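Local structure of immunity protein (Neisseria meningitidis, 4Q7O) at residues 19-24 and 104-109; 25-30 and 109-114; 29-34 and 56-61; 39-44 and 123-128. The protein probably protects the cell that makes it from a contact-dependent growth-inhibition (CDI) toxin, acting as the immunity protein paired with that toxin. One frame throughout, in Å; residues are numbered along the deposited sequence.

Contact 1 (19-24 and 104-109); sequences NNHFVI and INLAYH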
# COMPACT_ATOMS: atom_id res chain seq x y z
N ASN B 19 2.23 -2.53 -10.22
CA ASN B 19 2.80 -1.31 -10.82
C ASN B 19 3.72 -0.53 -9.87
O ASN B 19 4.18 0.56 -10.22
CB ASN B 19 1.68 -0.38 -11.30
CG ASN B 19 0.95 -0.91 -12.53
OD1 ASN B 19 1.45 -1.79 -13.24
ND2 ASN B 19 -0.23 -0.35 -12.80
N ASN B 20 3.95 -1.07 -8.67
CA ASN B 20 4.79 -0.41 -7.66
C ASN B 20 4.14 0.90 -7.19
O ASN B 20 4.81 1.82 -6.73
CB ASN B 20 6.21 -0.16 -8.19
CG ASN B 20 7.25 -0.11 -7.08
OD1 ASN B 20 7.03 -0.55 -5.95
ND2 ASN B 20 8.42 0.44 -7.42
N HIS B 21 2.81 0.97 -7.29
CA HIS B 21 2.07 2.15 -6.85
C HIS B 21 1.31 1.87 -5.57
O HIS B 21 0.09 2.08 -5.48
CB HIS B 21 1.13 2.62 -7.97
CG HIS B 21 1.87 3.12 -9.17
ND1 HIS B 21 1.30 3.18 -10.42
CD2 HIS B 21 3.13 3.59 -9.30
CE1 HIS B 21 2.18 3.66 -11.28
NE2 HIS B 21 3.30 3.92 -10.62
N PHE B 22 2.05 1.40 -4.57
CA PHE B 22 1.49 1.03 -3.28
C PHE B 22 0.80 2.20 -2.57
O PHE B 22 -0.09 1.98 -1.75
CB PHE B 22 2.57 0.41 -2.39
CG PHE B 22 3.79 1.28 -2.23
CD1 PHE B 22 3.86 2.22 -1.21
CD2 PHE B 22 4.86 1.15 -3.10
CE1 PHE B 22 4.98 3.02 -1.05
CE2 PHE B 22 5.99 1.95 -2.95
CZ PHE B 22 6.05 2.89 -1.93
N VAL B 23 1.18 3.43 -2.88
CA VAL B 23 0.49 4.59 -2.30
C VAL B 23 -1.01 4.58 -2.65
O VAL B 23 -1.86 4.92 -1.82
CB VAL B 23 1.16 5.92 -2.72
CG1 VAL B 23 0.24 7.11 -2.49
CG2 VAL B 23 2.48 6.10 -1.97
N ILE B 24 -1.32 4.16 -3.88
CA ILE B 24 -2.71 4.05 -4.31
C ILE B 24 -3.48 3.00 -3.51
O ILE B 24 -4.63 3.22 -3.11
CB ILE B 24 -2.82 3.73 -5.81
CG1 ILE B 24 -2.13 4.81 -6.65
CG2 ILE B 24 -4.28 3.58 -6.22
CD1 ILE B 24 -2.65 6.21 -6.42
N ILE B 104 -2.84 11.38 -15.08
CA ILE B 104 -4.28 11.35 -14.82
C ILE B 104 -4.97 10.15 -15.48
O ILE B 104 -5.87 9.55 -14.90
CB ILE B 104 -4.93 12.69 -15.21
CG1 ILE B 104 -4.51 13.78 -14.22
CG2 ILE B 104 -6.45 12.58 -15.24
CD1 ILE B 104 -4.89 15.18 -14.63
N ASN B 105 -4.53 9.76 -16.67
CA ASN B 105 -5.14 8.60 -17.32
C ASN B 105 -5.01 7.35 -16.47
O ASN B 105 -5.96 6.58 -16.31
CB ASN B 105 -4.49 8.34 -18.69
CG ASN B 105 -4.89 9.34 -19.73
OD1 ASN B 105 -5.85 10.10 -19.55
ND2 ASN B 105 -4.18 9.33 -20.85
N LEU B 106 -3.82 7.13 -15.92
CA LEU B 106 -3.60 5.99 -15.04
C LEU B 106 -4.41 6.12 -13.76
O LEU B 106 -4.96 5.14 -13.27
CB LEU B 106 -2.11 5.80 -14.74
CG LEU B 106 -1.78 4.66 -13.77
CD1 LEU B 106 -2.26 3.31 -14.29
CD2 LEU B 106 -0.30 4.61 -13.47
N ALA B 107 -4.50 7.34 -13.22
CA ALA B 107 -5.35 7.56 -12.06
C ALA B 107 -6.80 7.16 -12.33
O ALA B 107 -7.43 6.48 -11.52
CB ALA B 107 -5.28 9.00 -11.60
N TYR B 108 -7.34 7.57 -13.48
CA TYR B 108 -8.70 7.16 -13.82
C TYR B 108 -8.85 5.64 -13.93
O TYR B 108 -9.86 5.08 -13.53
CB TYR B 108 -9.17 7.84 -15.11
CG TYR B 108 -9.85 9.16 -14.85
CD1 TYR B 108 -11.20 9.22 -14.51
CD2 TYR B 108 -9.15 10.35 -14.95
CE1 TYR B 108 -11.83 10.43 -14.27
CE2 TYR B 108 -9.78 11.57 -14.72
CZ TYR B 108 -11.11 11.60 -14.38
OH TYR B 108 -11.73 12.81 -14.14
N HIS B 109 -7.83 4.99 -14.49
CA HIS B 109 -7.76 3.53 -14.56
C HIS B 109 -7.88 2.95 -13.15
O HIS B 109 -8.72 2.08 -12.89
CB HIS B 109 -6.42 3.16 -15.22
CG HIS B 109 -6.13 1.70 -15.32
ND1 HIS B 109 -6.81 0.86 -16.17
CD2 HIS B 109 -5.17 0.94 -14.73
CE1 HIS B 109 -6.30 -0.36 -16.08
NE2 HIS B 109 -5.30 -0.34 -15.22

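Contact 2 (25-30 and 109-114); sequences SIFFET and HYFNIA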
# COMPACT_ATOMS: atom_id res chain seq x y z
N SER B 25 -2.83 1.86 -3.28
CA SER B 25 -3.40 0.77 -2.47
C SER B 25 -3.76 1.30 -1.08
O SER B 25 -4.86 1.06 -0.57
CB SER B 25 -2.38 -0.37 -2.31
OG SER B 25 -1.54 -0.53 -3.45
N ILE B 26 -2.83 2.02 -0.47
CA ILE B 26 -3.03 2.53 0.89
C ILE B 26 -4.11 3.60 0.90
O ILE B 26 -4.95 3.64 1.80
CB ILE B 26 -1.72 3.11 1.45
CG1 ILE B 26 -0.66 2.01 1.57
CG2 ILE B 26 -1.94 3.77 2.81
CD1 ILE B 26 0.71 2.56 1.90
N PHE B 27 -4.10 4.46 -0.11
CA PHE B 27 -5.08 5.54 -0.23
C PHE B 27 -6.51 5.01 -0.14
O PHE B 27 -7.30 5.45 0.69
CB PHE B 27 -4.86 6.28 -1.56
CG PHE B 27 -5.85 7.37 -1.81
CD1 PHE B 27 -5.62 8.66 -1.35
CD2 PHE B 27 -7.00 7.13 -2.54
CE1 PHE B 27 -6.53 9.67 -1.59
CE2 PHE B 27 -7.92 8.13 -2.77
CZ PHE B 27 -7.69 9.40 -2.30
N PHE B 28 -6.84 4.04 -0.98
CA PHE B 28 -8.20 3.53 -0.99
C PHE B 28 -8.57 2.73 0.25
O PHE B 28 -9.66 2.91 0.79
CB PHE B 28 -8.50 2.76 -2.28
CG PHE B 28 -8.78 3.65 -3.44
CD1 PHE B 28 -9.94 4.40 -3.48
CD2 PHE B 28 -7.87 3.77 -4.48
CE1 PHE B 28 -10.21 5.25 -4.54
CE2 PHE B 28 -8.14 4.62 -5.54
CZ PHE B 28 -9.30 5.36 -5.57
N GLU B 29 -7.67 1.88 0.73
CA GLU B 29 -8.00 1.07 1.89
C GLU B 29 -8.21 1.90 3.14
O GLU B 29 -9.12 1.65 3.93
CB GLU B 29 -6.94 -0.00 2.15
CG GLU B 29 -7.22 -0.86 3.40
CD GLU B 29 -8.56 -1.59 3.37
OE1 GLU B 29 -9.13 -1.80 2.28
OE2 GLU B 29 -9.04 -1.95 4.47
N THR B 30 -7.37 2.91 3.32
CA THR B 30 -7.46 3.69 4.55
C THR B 30 -8.70 4.60 4.55
O THR B 30 -9.34 4.77 5.58
CB THR B 30 -6.16 4.45 4.87
OG1 THR B 30 -5.84 5.33 3.80
CG2 THR B 30 -5.01 3.48 5.08
N HIS B 109 -7.83 4.99 -14.49
CA HIS B 109 -7.76 3.53 -14.56
C HIS B 109 -7.88 2.95 -13.15
O HIS B 109 -8.72 2.08 -12.89
CB HIS B 109 -6.42 3.16 -15.22
CG HIS B 109 -6.13 1.70 -15.32
ND1 HIS B 109 -6.81 0.86 -16.17
CD2 HIS B 109 -5.17 0.94 -14.73
CE1 HIS B 109 -6.30 -0.36 -16.08
NE2 HIS B 109 -5.30 -0.34 -15.22
N TYR B 110 -7.08 3.45 -12.21
CA TYR B 110 -7.17 2.98 -10.83
C TYR B 110 -8.52 3.26 -10.19
O TYR B 110 -9.07 2.41 -9.50
CB TYR B 110 -6.08 3.60 -9.98
CG TYR B 110 -4.69 3.06 -10.20
CD1 TYR B 110 -4.46 1.70 -10.36
CD2 TYR B 110 -3.59 3.91 -10.23
CE1 TYR B 110 -3.19 1.20 -10.54
CE2 TYR B 110 -2.30 3.42 -10.41
CZ TYR B 110 -2.11 2.06 -10.57
OH TYR B 110 -0.84 1.56 -10.74
N PHE B 111 -9.05 4.46 -10.40
CA PHE B 111 -10.33 4.82 -9.79
C PHE B 111 -11.48 3.95 -10.31
O PHE B 111 -12.38 3.58 -9.57
CB PHE B 111 -10.64 6.31 -9.98
CG PHE B 111 -10.03 7.19 -8.92
CD1 PHE B 111 -8.67 7.15 -8.65
CD2 PHE B 111 -10.83 8.04 -8.18
CE1 PHE B 111 -8.11 7.95 -7.67
CE2 PHE B 111 -10.28 8.86 -7.20
CZ PHE B 111 -8.92 8.81 -6.94
N ASN B 112 -11.42 3.63 -11.60
CA ASN B 112 -12.45 2.79 -12.20
C ASN B 112 -12.39 1.38 -11.62
O ASN B 112 -13.43 0.75 -11.36
CB ASN B 112 -12.30 2.78 -13.71
CG ASN B 112 -13.46 2.13 -14.40
OD1 ASN B 112 -14.61 2.58 -14.27
ND2 ASN B 112 -13.19 1.08 -15.15
N ILE B 113 -11.18 0.88 -11.41
CA ILE B 113 -10.99 -0.42 -10.77
C ILE B 113 -11.44 -0.39 -9.30
O ILE B 113 -12.14 -1.29 -8.84
CB ILE B 113 -9.53 -0.87 -10.87
CG1 ILE B 113 -9.16 -1.13 -12.34
CG2 ILE B 113 -9.30 -2.13 -10.05
CD1 ILE B 113 -7.67 -1.29 -12.56
N ALA B 114 -11.04 0.65 -8.58
CA ALA B 114 -11.40 0.79 -7.17
C ALA B 114 -12.91 0.89 -6.95
O ALA B 114 -13.45 0.26 -6.04
CB ALA B 114 -10.70 1.98 -6.55

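Contact 3 (29-34 and 56-61); sequences ETIYQF and IGAQYE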
# COMPACT_ATOMS: atom_id res chain seq x y z
N GLU B 29 -7.67 1.88 0.73
CA GLU B 29 -8.00 1.07 1.89
C GLU B 29 -8.21 1.90 3.14
O GLU B 29 -9.12 1.65 3.93
CB GLU B 29 -6.94 -0.00 2.15
CG GLU B 29 -7.22 -0.86 3.40
CD GLU B 29 -8.56 -1.59 3.37
OE1 GLU B 29 -9.13 -1.80 2.28
OE2 GLU B 29 -9.04 -1.95 4.47
N THR B 30 -7.37 2.91 3.32
CA THR B 30 -7.46 3.69 4.55
C THR B 30 -8.70 4.60 4.55
O THR B 30 -9.34 4.77 5.58
CB THR B 30 -6.16 4.45 4.87
OG1 THR B 30 -5.84 5.33 3.80
CG2 THR B 30 -5.01 3.48 5.08
N ILE B 31 -9.06 5.16 3.40
CA ILE B 31 -10.30 5.94 3.32
C ILE B 31 -11.52 5.05 3.53
O ILE B 31 -12.43 5.39 4.29
CB ILE B 31 -10.40 6.68 1.98
CG1 ILE B 31 -9.31 7.74 1.91
CG2 ILE B 31 -11.78 7.30 1.81
CD1 ILE B 31 -9.14 8.33 0.54
N TYR B 32 -11.55 3.90 2.87
CA TYR B 32 -12.66 2.98 3.02
C TYR B 32 -12.88 2.53 4.47
O TYR B 32 -14.01 2.49 4.95
CB TYR B 32 -12.43 1.75 2.13
CG TYR B 32 -13.40 0.62 2.37
CD1 TYR B 32 -14.70 0.68 1.90
CD2 TYR B 32 -13.01 -0.51 3.07
CE1 TYR B 32 -15.59 -0.36 2.11
CE2 TYR B 32 -13.88 -1.56 3.28
CZ TYR B 32 -15.17 -1.48 2.81
OH TYR B 32 -16.04 -2.53 3.03
N GLN B 33 -11.81 2.20 5.16
CA GLN B 33 -11.97 1.63 6.49
C GLN B 33 -12.32 2.69 7.55
O GLN B 33 -12.91 2.36 8.58
CB GLN B 33 -10.71 0.87 6.90
CG GLN B 33 -9.54 1.77 7.17
CD GLN B 33 -8.28 0.99 7.45
OE1 GLN B 33 -8.20 -0.21 7.19
NE2 GLN B 33 -7.27 1.68 7.98
N PHE B 34 -11.96 3.94 7.31
CA PHE B 34 -12.04 4.96 8.35
C PHE B 34 -13.15 5.98 8.10
O PHE B 34 -13.82 6.42 9.04
CB PHE B 34 -10.69 5.66 8.47
CG PHE B 34 -10.61 6.65 9.57
CD1 PHE B 34 -10.43 6.24 10.88
CD2 PHE B 34 -10.69 8.01 9.30
CE1 PHE B 34 -10.36 7.17 11.91
CE2 PHE B 34 -10.61 8.94 10.32
CZ PHE B 34 -10.45 8.52 11.62
N ILE B 56 -7.67 13.40 6.70
CA ILE B 56 -6.47 13.23 7.50
C ILE B 56 -5.78 11.94 7.05
O ILE B 56 -6.39 10.86 7.07
CB ILE B 56 -6.76 13.22 9.02
CG1 ILE B 56 -7.37 14.55 9.45
CG2 ILE B 56 -5.48 12.95 9.80
CD1 ILE B 56 -7.77 14.62 10.92
N GLY B 57 -4.54 12.06 6.58
CA GLY B 57 -3.75 10.91 6.18
C GLY B 57 -3.91 10.43 4.75
O GLY B 57 -3.35 9.39 4.40
N ALA B 58 -4.66 11.15 3.92
CA ALA B 58 -4.83 10.76 2.52
C ALA B 58 -5.36 11.90 1.68
O ALA B 58 -6.35 12.53 2.04
CB ALA B 58 -5.76 9.56 2.41
N GLN B 59 -4.73 12.14 0.53
CA GLN B 59 -5.23 13.17 -0.37
C GLN B 59 -4.76 12.95 -1.79
O GLN B 59 -3.77 12.25 -2.04
CB GLN B 59 -4.76 14.55 0.09
CG GLN B 59 -3.25 14.75 -0.04
CD GLN B 59 -2.81 16.18 0.21
OE1 GLN B 59 -3.58 17.12 0.05
NE2 GLN B 59 -1.55 16.34 0.61
N TYR B 60 -5.47 13.57 -2.73
CA TYR B 60 -4.96 13.74 -4.08
C TYR B 60 -5.24 15.15 -4.58
O TYR B 60 -6.16 15.82 -4.10
CB TYR B 60 -5.50 12.70 -5.07
CG TYR B 60 -7.01 12.73 -5.29
CD1 TYR B 60 -7.61 13.71 -6.08
CD2 TYR B 60 -7.83 11.76 -4.71
CE1 TYR B 60 -8.99 13.74 -6.28
CE2 TYR B 60 -9.21 11.78 -4.90
CZ TYR B 60 -9.79 12.77 -5.69
OH TYR B 60 -11.15 12.80 -5.89
N GLU B 61 -4.45 15.58 -5.55
CA GLU B 61 -4.66 16.86 -6.19
C GLU B 61 -4.09 16.77 -7.59
O GLU B 61 -2.92 16.41 -7.77
CB GLU B 61 -3.96 17.95 -5.39
CG GLU B 61 -4.19 19.37 -5.86
CD GLU B 61 -3.36 20.36 -5.06
OE1 GLU B 61 -2.46 19.91 -4.31
OE2 GLU B 61 -3.60 21.58 -5.17
O HOH W 1 -3.58 6.81 4.85

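Contact 4 (39-44 and 123-128); sequences TLLECF and PEYQKK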
# COMPACT_ATOMS: atom_id res chain seq x y z
N THR B 39 -18.54 9.54 2.20
CA THR B 39 -17.26 10.22 1.97
C THR B 39 -16.44 9.55 0.87
O THR B 39 -15.88 10.22 -0.00
CB THR B 39 -16.45 10.30 3.27
OG1 THR B 39 -17.14 11.16 4.18
CG2 THR B 39 -15.04 10.83 3.01
N LEU B 40 -16.38 8.22 0.89
CA LEU B 40 -15.69 7.50 -0.18
C LEU B 40 -16.29 7.81 -1.55
O LEU B 40 -15.56 7.99 -2.52
CB LEU B 40 -15.72 6.00 0.09
CG LEU B 40 -14.99 5.11 -0.93
CD1 LEU B 40 -13.50 5.45 -1.02
CD2 LEU B 40 -15.19 3.65 -0.56
N LEU B 41 -17.62 7.88 -1.64
CA LEU B 41 -18.27 8.26 -2.89
C LEU B 41 -17.82 9.65 -3.36
O LEU B 41 -17.58 9.84 -4.55
CB LEU B 41 -19.80 8.18 -2.77
CG LEU B 41 -20.37 6.77 -2.78
CD1 LEU B 41 -21.86 6.81 -2.58
CD2 LEU B 41 -20.05 6.08 -4.09
N GLU B 42 -17.67 10.59 -2.43
CA GLU B 42 -17.20 11.93 -2.79
C GLU B 42 -15.75 11.88 -3.28
O GLU B 42 -15.38 12.58 -4.22
CB GLU B 42 -17.36 12.91 -1.63
CG GLU B 42 -18.82 13.16 -1.23
CD GLU B 42 -19.67 13.64 -2.39
OE1 GLU B 42 -19.28 14.61 -3.07
OE2 GLU B 42 -20.74 13.03 -2.62
N CYS B 43 -14.94 11.06 -2.62
CA CYS B 43 -13.57 10.79 -3.06
C CYS B 43 -13.54 10.29 -4.51
O CYS B 43 -12.74 10.75 -5.31
CB CYS B 43 -12.90 9.78 -2.12
SG CYS B 43 -11.28 9.22 -2.67
N PHE B 44 -14.43 9.35 -4.85
CA PHE B 44 -14.52 8.86 -6.22
C PHE B 44 -14.95 9.95 -7.20
O PHE B 44 -14.49 9.98 -8.34
CB PHE B 44 -15.50 7.68 -6.33
CG PHE B 44 -14.96 6.37 -5.81
CD1 PHE B 44 -13.80 5.83 -6.34
CD2 PHE B 44 -15.67 5.65 -4.86
CE1 PHE B 44 -13.32 4.61 -5.88
CE2 PHE B 44 -15.20 4.43 -4.40
CZ PHE B 44 -14.02 3.91 -4.91
N PRO B 123 -23.23 -3.99 -3.00
CA PRO B 123 -24.21 -3.87 -4.09
C PRO B 123 -25.30 -2.84 -3.85
O PRO B 123 -25.92 -2.39 -4.81
CB PRO B 123 -24.81 -5.28 -4.20
CG PRO B 123 -24.37 -6.02 -2.99
CD PRO B 123 -23.11 -5.37 -2.51
N GLU B 124 -25.53 -2.47 -2.59
CA GLU B 124 -26.47 -1.41 -2.26
C GLU B 124 -26.09 -0.08 -2.93
O GLU B 124 -26.93 0.80 -3.12
CB GLU B 124 -26.62 -1.29 -0.73
CG GLU B 124 -25.36 -0.85 0.03
CD GLU B 124 -24.46 -1.98 0.57
OE1 GLU B 124 -23.71 -1.72 1.55
OE2 GLU B 124 -24.47 -3.11 0.04
N TYR B 125 -24.83 0.06 -3.32
CA TYR B 125 -24.35 1.29 -3.95
C TYR B 125 -24.23 1.20 -5.48
O TYR B 125 -23.60 2.05 -6.09
CB TYR B 125 -23.02 1.74 -3.33
CG TYR B 125 -23.17 2.22 -1.91
CD1 TYR B 125 -23.06 1.34 -0.85
CD2 TYR B 125 -23.45 3.56 -1.63
CE1 TYR B 125 -23.22 1.77 0.45
CE2 TYR B 125 -23.60 3.99 -0.33
CZ TYR B 125 -23.49 3.09 0.71
OH TYR B 125 -23.64 3.50 2.01
N GLN B 126 -24.85 0.18 -6.06
CA GLN B 126 -24.77 -0.08 -7.51
C GLN B 126 -25.08 1.16 -8.36
O GLN B 126 -24.26 1.57 -9.20
CB GLN B 126 -25.73 -1.22 -7.90
CG GLN B 126 -25.77 -1.51 -9.40
CD GLN B 126 -24.61 -2.37 -9.89
OE1 GLN B 126 -23.82 -2.90 -9.10
NE2 GLN B 126 -24.51 -2.51 -11.22
N LYS B 127 -26.26 1.74 -8.16
CA LYS B 127 -26.71 2.86 -8.98
C LYS B 127 -25.77 4.06 -8.90
O LYS B 127 -25.39 4.63 -9.93
CB LYS B 127 -28.13 3.27 -8.55
CG LYS B 127 -28.73 4.41 -9.34
CD LYS B 127 -30.09 4.80 -8.75
CE LYS B 127 -30.78 5.88 -9.57
NZ LYS B 127 -29.92 7.08 -9.75
N LYS B 128 -25.38 4.44 -7.69
CA LYS B 128 -24.53 5.61 -7.51
C LYS B 128 -23.14 5.41 -8.11
O LYS B 128 -22.57 6.32 -8.70
CB LYS B 128 -24.41 5.94 -6.02
CG LYS B 128 -25.68 6.51 -5.41
CD LYS B 128 -25.54 6.63 -3.91
CE LYS B 128 -26.78 7.26 -3.28
NZ LYS B 128 -26.60 7.44 -1.81

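Contact 1 (19-24 and 104-109)
L106, in the first turn of helix 104-121, meets H21 in the short link between helix 10-18 and helix 22-34. That link begins with a Schellman motif at the C-terminal end of helix 10-18, where N20 takes up positive phi and turns the chain toward the next helix. At the start of the second segment I104, like A107 further on, packs against I87 of strand 86-91. L106 carries the contact. Its CG lies anti to the backbone N (chi1 177°), which sends the branched end out to meet the imidazole approaching from the opposite direction. L106 CD2 comes to the ring edge, near the ring plane, 3.4 Å from H21 CE1 and 3.7 Å from H21 ND1. The other branch, L106 CD1, has a looser neighbour in N19 ND2 at 4.4 Å. The polar ends of the link are held further along the same helix, since both N19 ND2 and H21 ND1 hydrogen-bond the hydroxyl of Y110. One face of the imidazole is covered from within the link itself: N19 O sits 3.3 Å above the H21 ring plane, offset toward the rim.

Contact 2 (25-30 and 109-114)
The ring of F28 is the bump of this interface, driven from residues 25-30 of helix 22-34 into a hollow formed by F111 and A114, within residues 109-114 of helix 104-121. Its leading atom, F28 CZ, stands over the centre of the F111 face, 3.5 Å from F111 CE1. The two rings form a T-shaped pair with centroids 4.9 Å apart and planes at 74°. A114 supplies the second wall: its methyl sits almost exactly on the F28 ring normal, with CB 3.6 Å from the ring centroid, a CH-pi contact. On the opposite face of F28 lies its sequence neighbour F27, whose CD2 is 3.8 Å above the ring plane, so the ring is clamped between a methyl and the rim of another phenyl. F27 also reaches across, though more loosely, with CE2 4.3 Å from F111 CZ. The axes of the two short segments stay 11.7 Å apart at their closest, a gap the large rings bridge. F44 of helix 37-46 packs on F111 and A114, while in the sheet F89 meets F27 and Y60 meets F111, both edge-to-face. Such interlocked edge-to-face rings make an aromatic cluster, here the hydrophobic core between the helices and the antiparallel sheet.

Contact 3 (29-34 and 56-61)
I31 and A58 meet where the last turns of helix 22-34 pack on the four-stranded antiparallel sheet, near the type II turn at I56 and G57 that joins strands 52-55 and 58-62. The A58 methyl points at the helix, whereas the I31 side chain starts off along the interface and only its outer atoms swing in. CG1 of I31 lies beside the backbone N (chi1 -66°) and the chain then runs extended to CD1. This lays the ethyl arm alongside the alanine, with CB of A58 4.0 Å from I31 CG1 and 4.1 Å from I31 CD1. The same isoleucine touches F53 and V55 of the adjoining strand and L40 and C43 of helix 37-46, so it fills the angle between two helices and the hairpin. T30 faces the turn at greater range, its OG1 4.5 Å from A58 CB. That hydroxyl gives its proton to I26 O one turn back. T30 O accepts from N96 ND2 of the second subunit, whose F95 ring meets that of F34. A water completes the link between helix and turn, donating to T30 OG1 at 2.9 Å and to G57 O at 2.6 Å.

Contact 4 (39-44 and 123-128)
L41 of helix 37-46 reaches Y125 and K128 with a single methyl, CD1, and that one carbon makes the whole close contact. Its position follows from an extended side chain: with chi2 at 177°, CD1 continues the line of the chain away from the helix and enters the angle between the tyrosine and the lysine. On the tighter side L41 CD1 lies 3.7 Å from Y125 CD2 and 4.0 Å from Y125 CE2, touching two neighbouring carbons of a ring that crosses the leucine at a slant. Y125 occupies the N-cap position of helix 126-139, directly after the short 3-10 segment 123-124, and its ring also meets that of F118. L41 itself is buried, with C129 and I132 of helix 126-139 adding to its apolar surroundings.

The other side is looser and opens to solvent. K128 lies across L41 at about a right angle, and only its aliphatic part takes part, CD coming 3.9 Å from L41 CD1. Beyond CG the lysine stays extended and carries its ammonium group past the leucine at the surface.

The contact thus ties helix 37-46 to the beginning of the C-terminal helix 126-139. On the inner side of helix 37-46, L40 packs on helix 22-34 and on F118 of helix 104-121, F44 on A114 and I115, and C43 on F53 of strand 52-55.

In the fold
Contact 1, at the start of helix 22-34, and contact 2, further along it, both face helix 104-121; their centres are 8 Å apart, and they touch and share H109. Contact 3 continues along helix 22-34 to the sheet, its centre 10 Å from that of contact 2, which it touches through F27 and Y60. Contact 4 lies about 13 Å from contact 2, on the following helices 37-46 and 126-139, touching it through F44 and C43. Contacts 1, 2 and 4 join the N-terminal helices to the C-terminal ones, with the strands lying between them in sequence; their segments alternate, so their spans cross, whereas contact 3 closes a shorter span. Contacts 1 to 3 also touch the second subunit, so helix 22-34 serves both core and dimer.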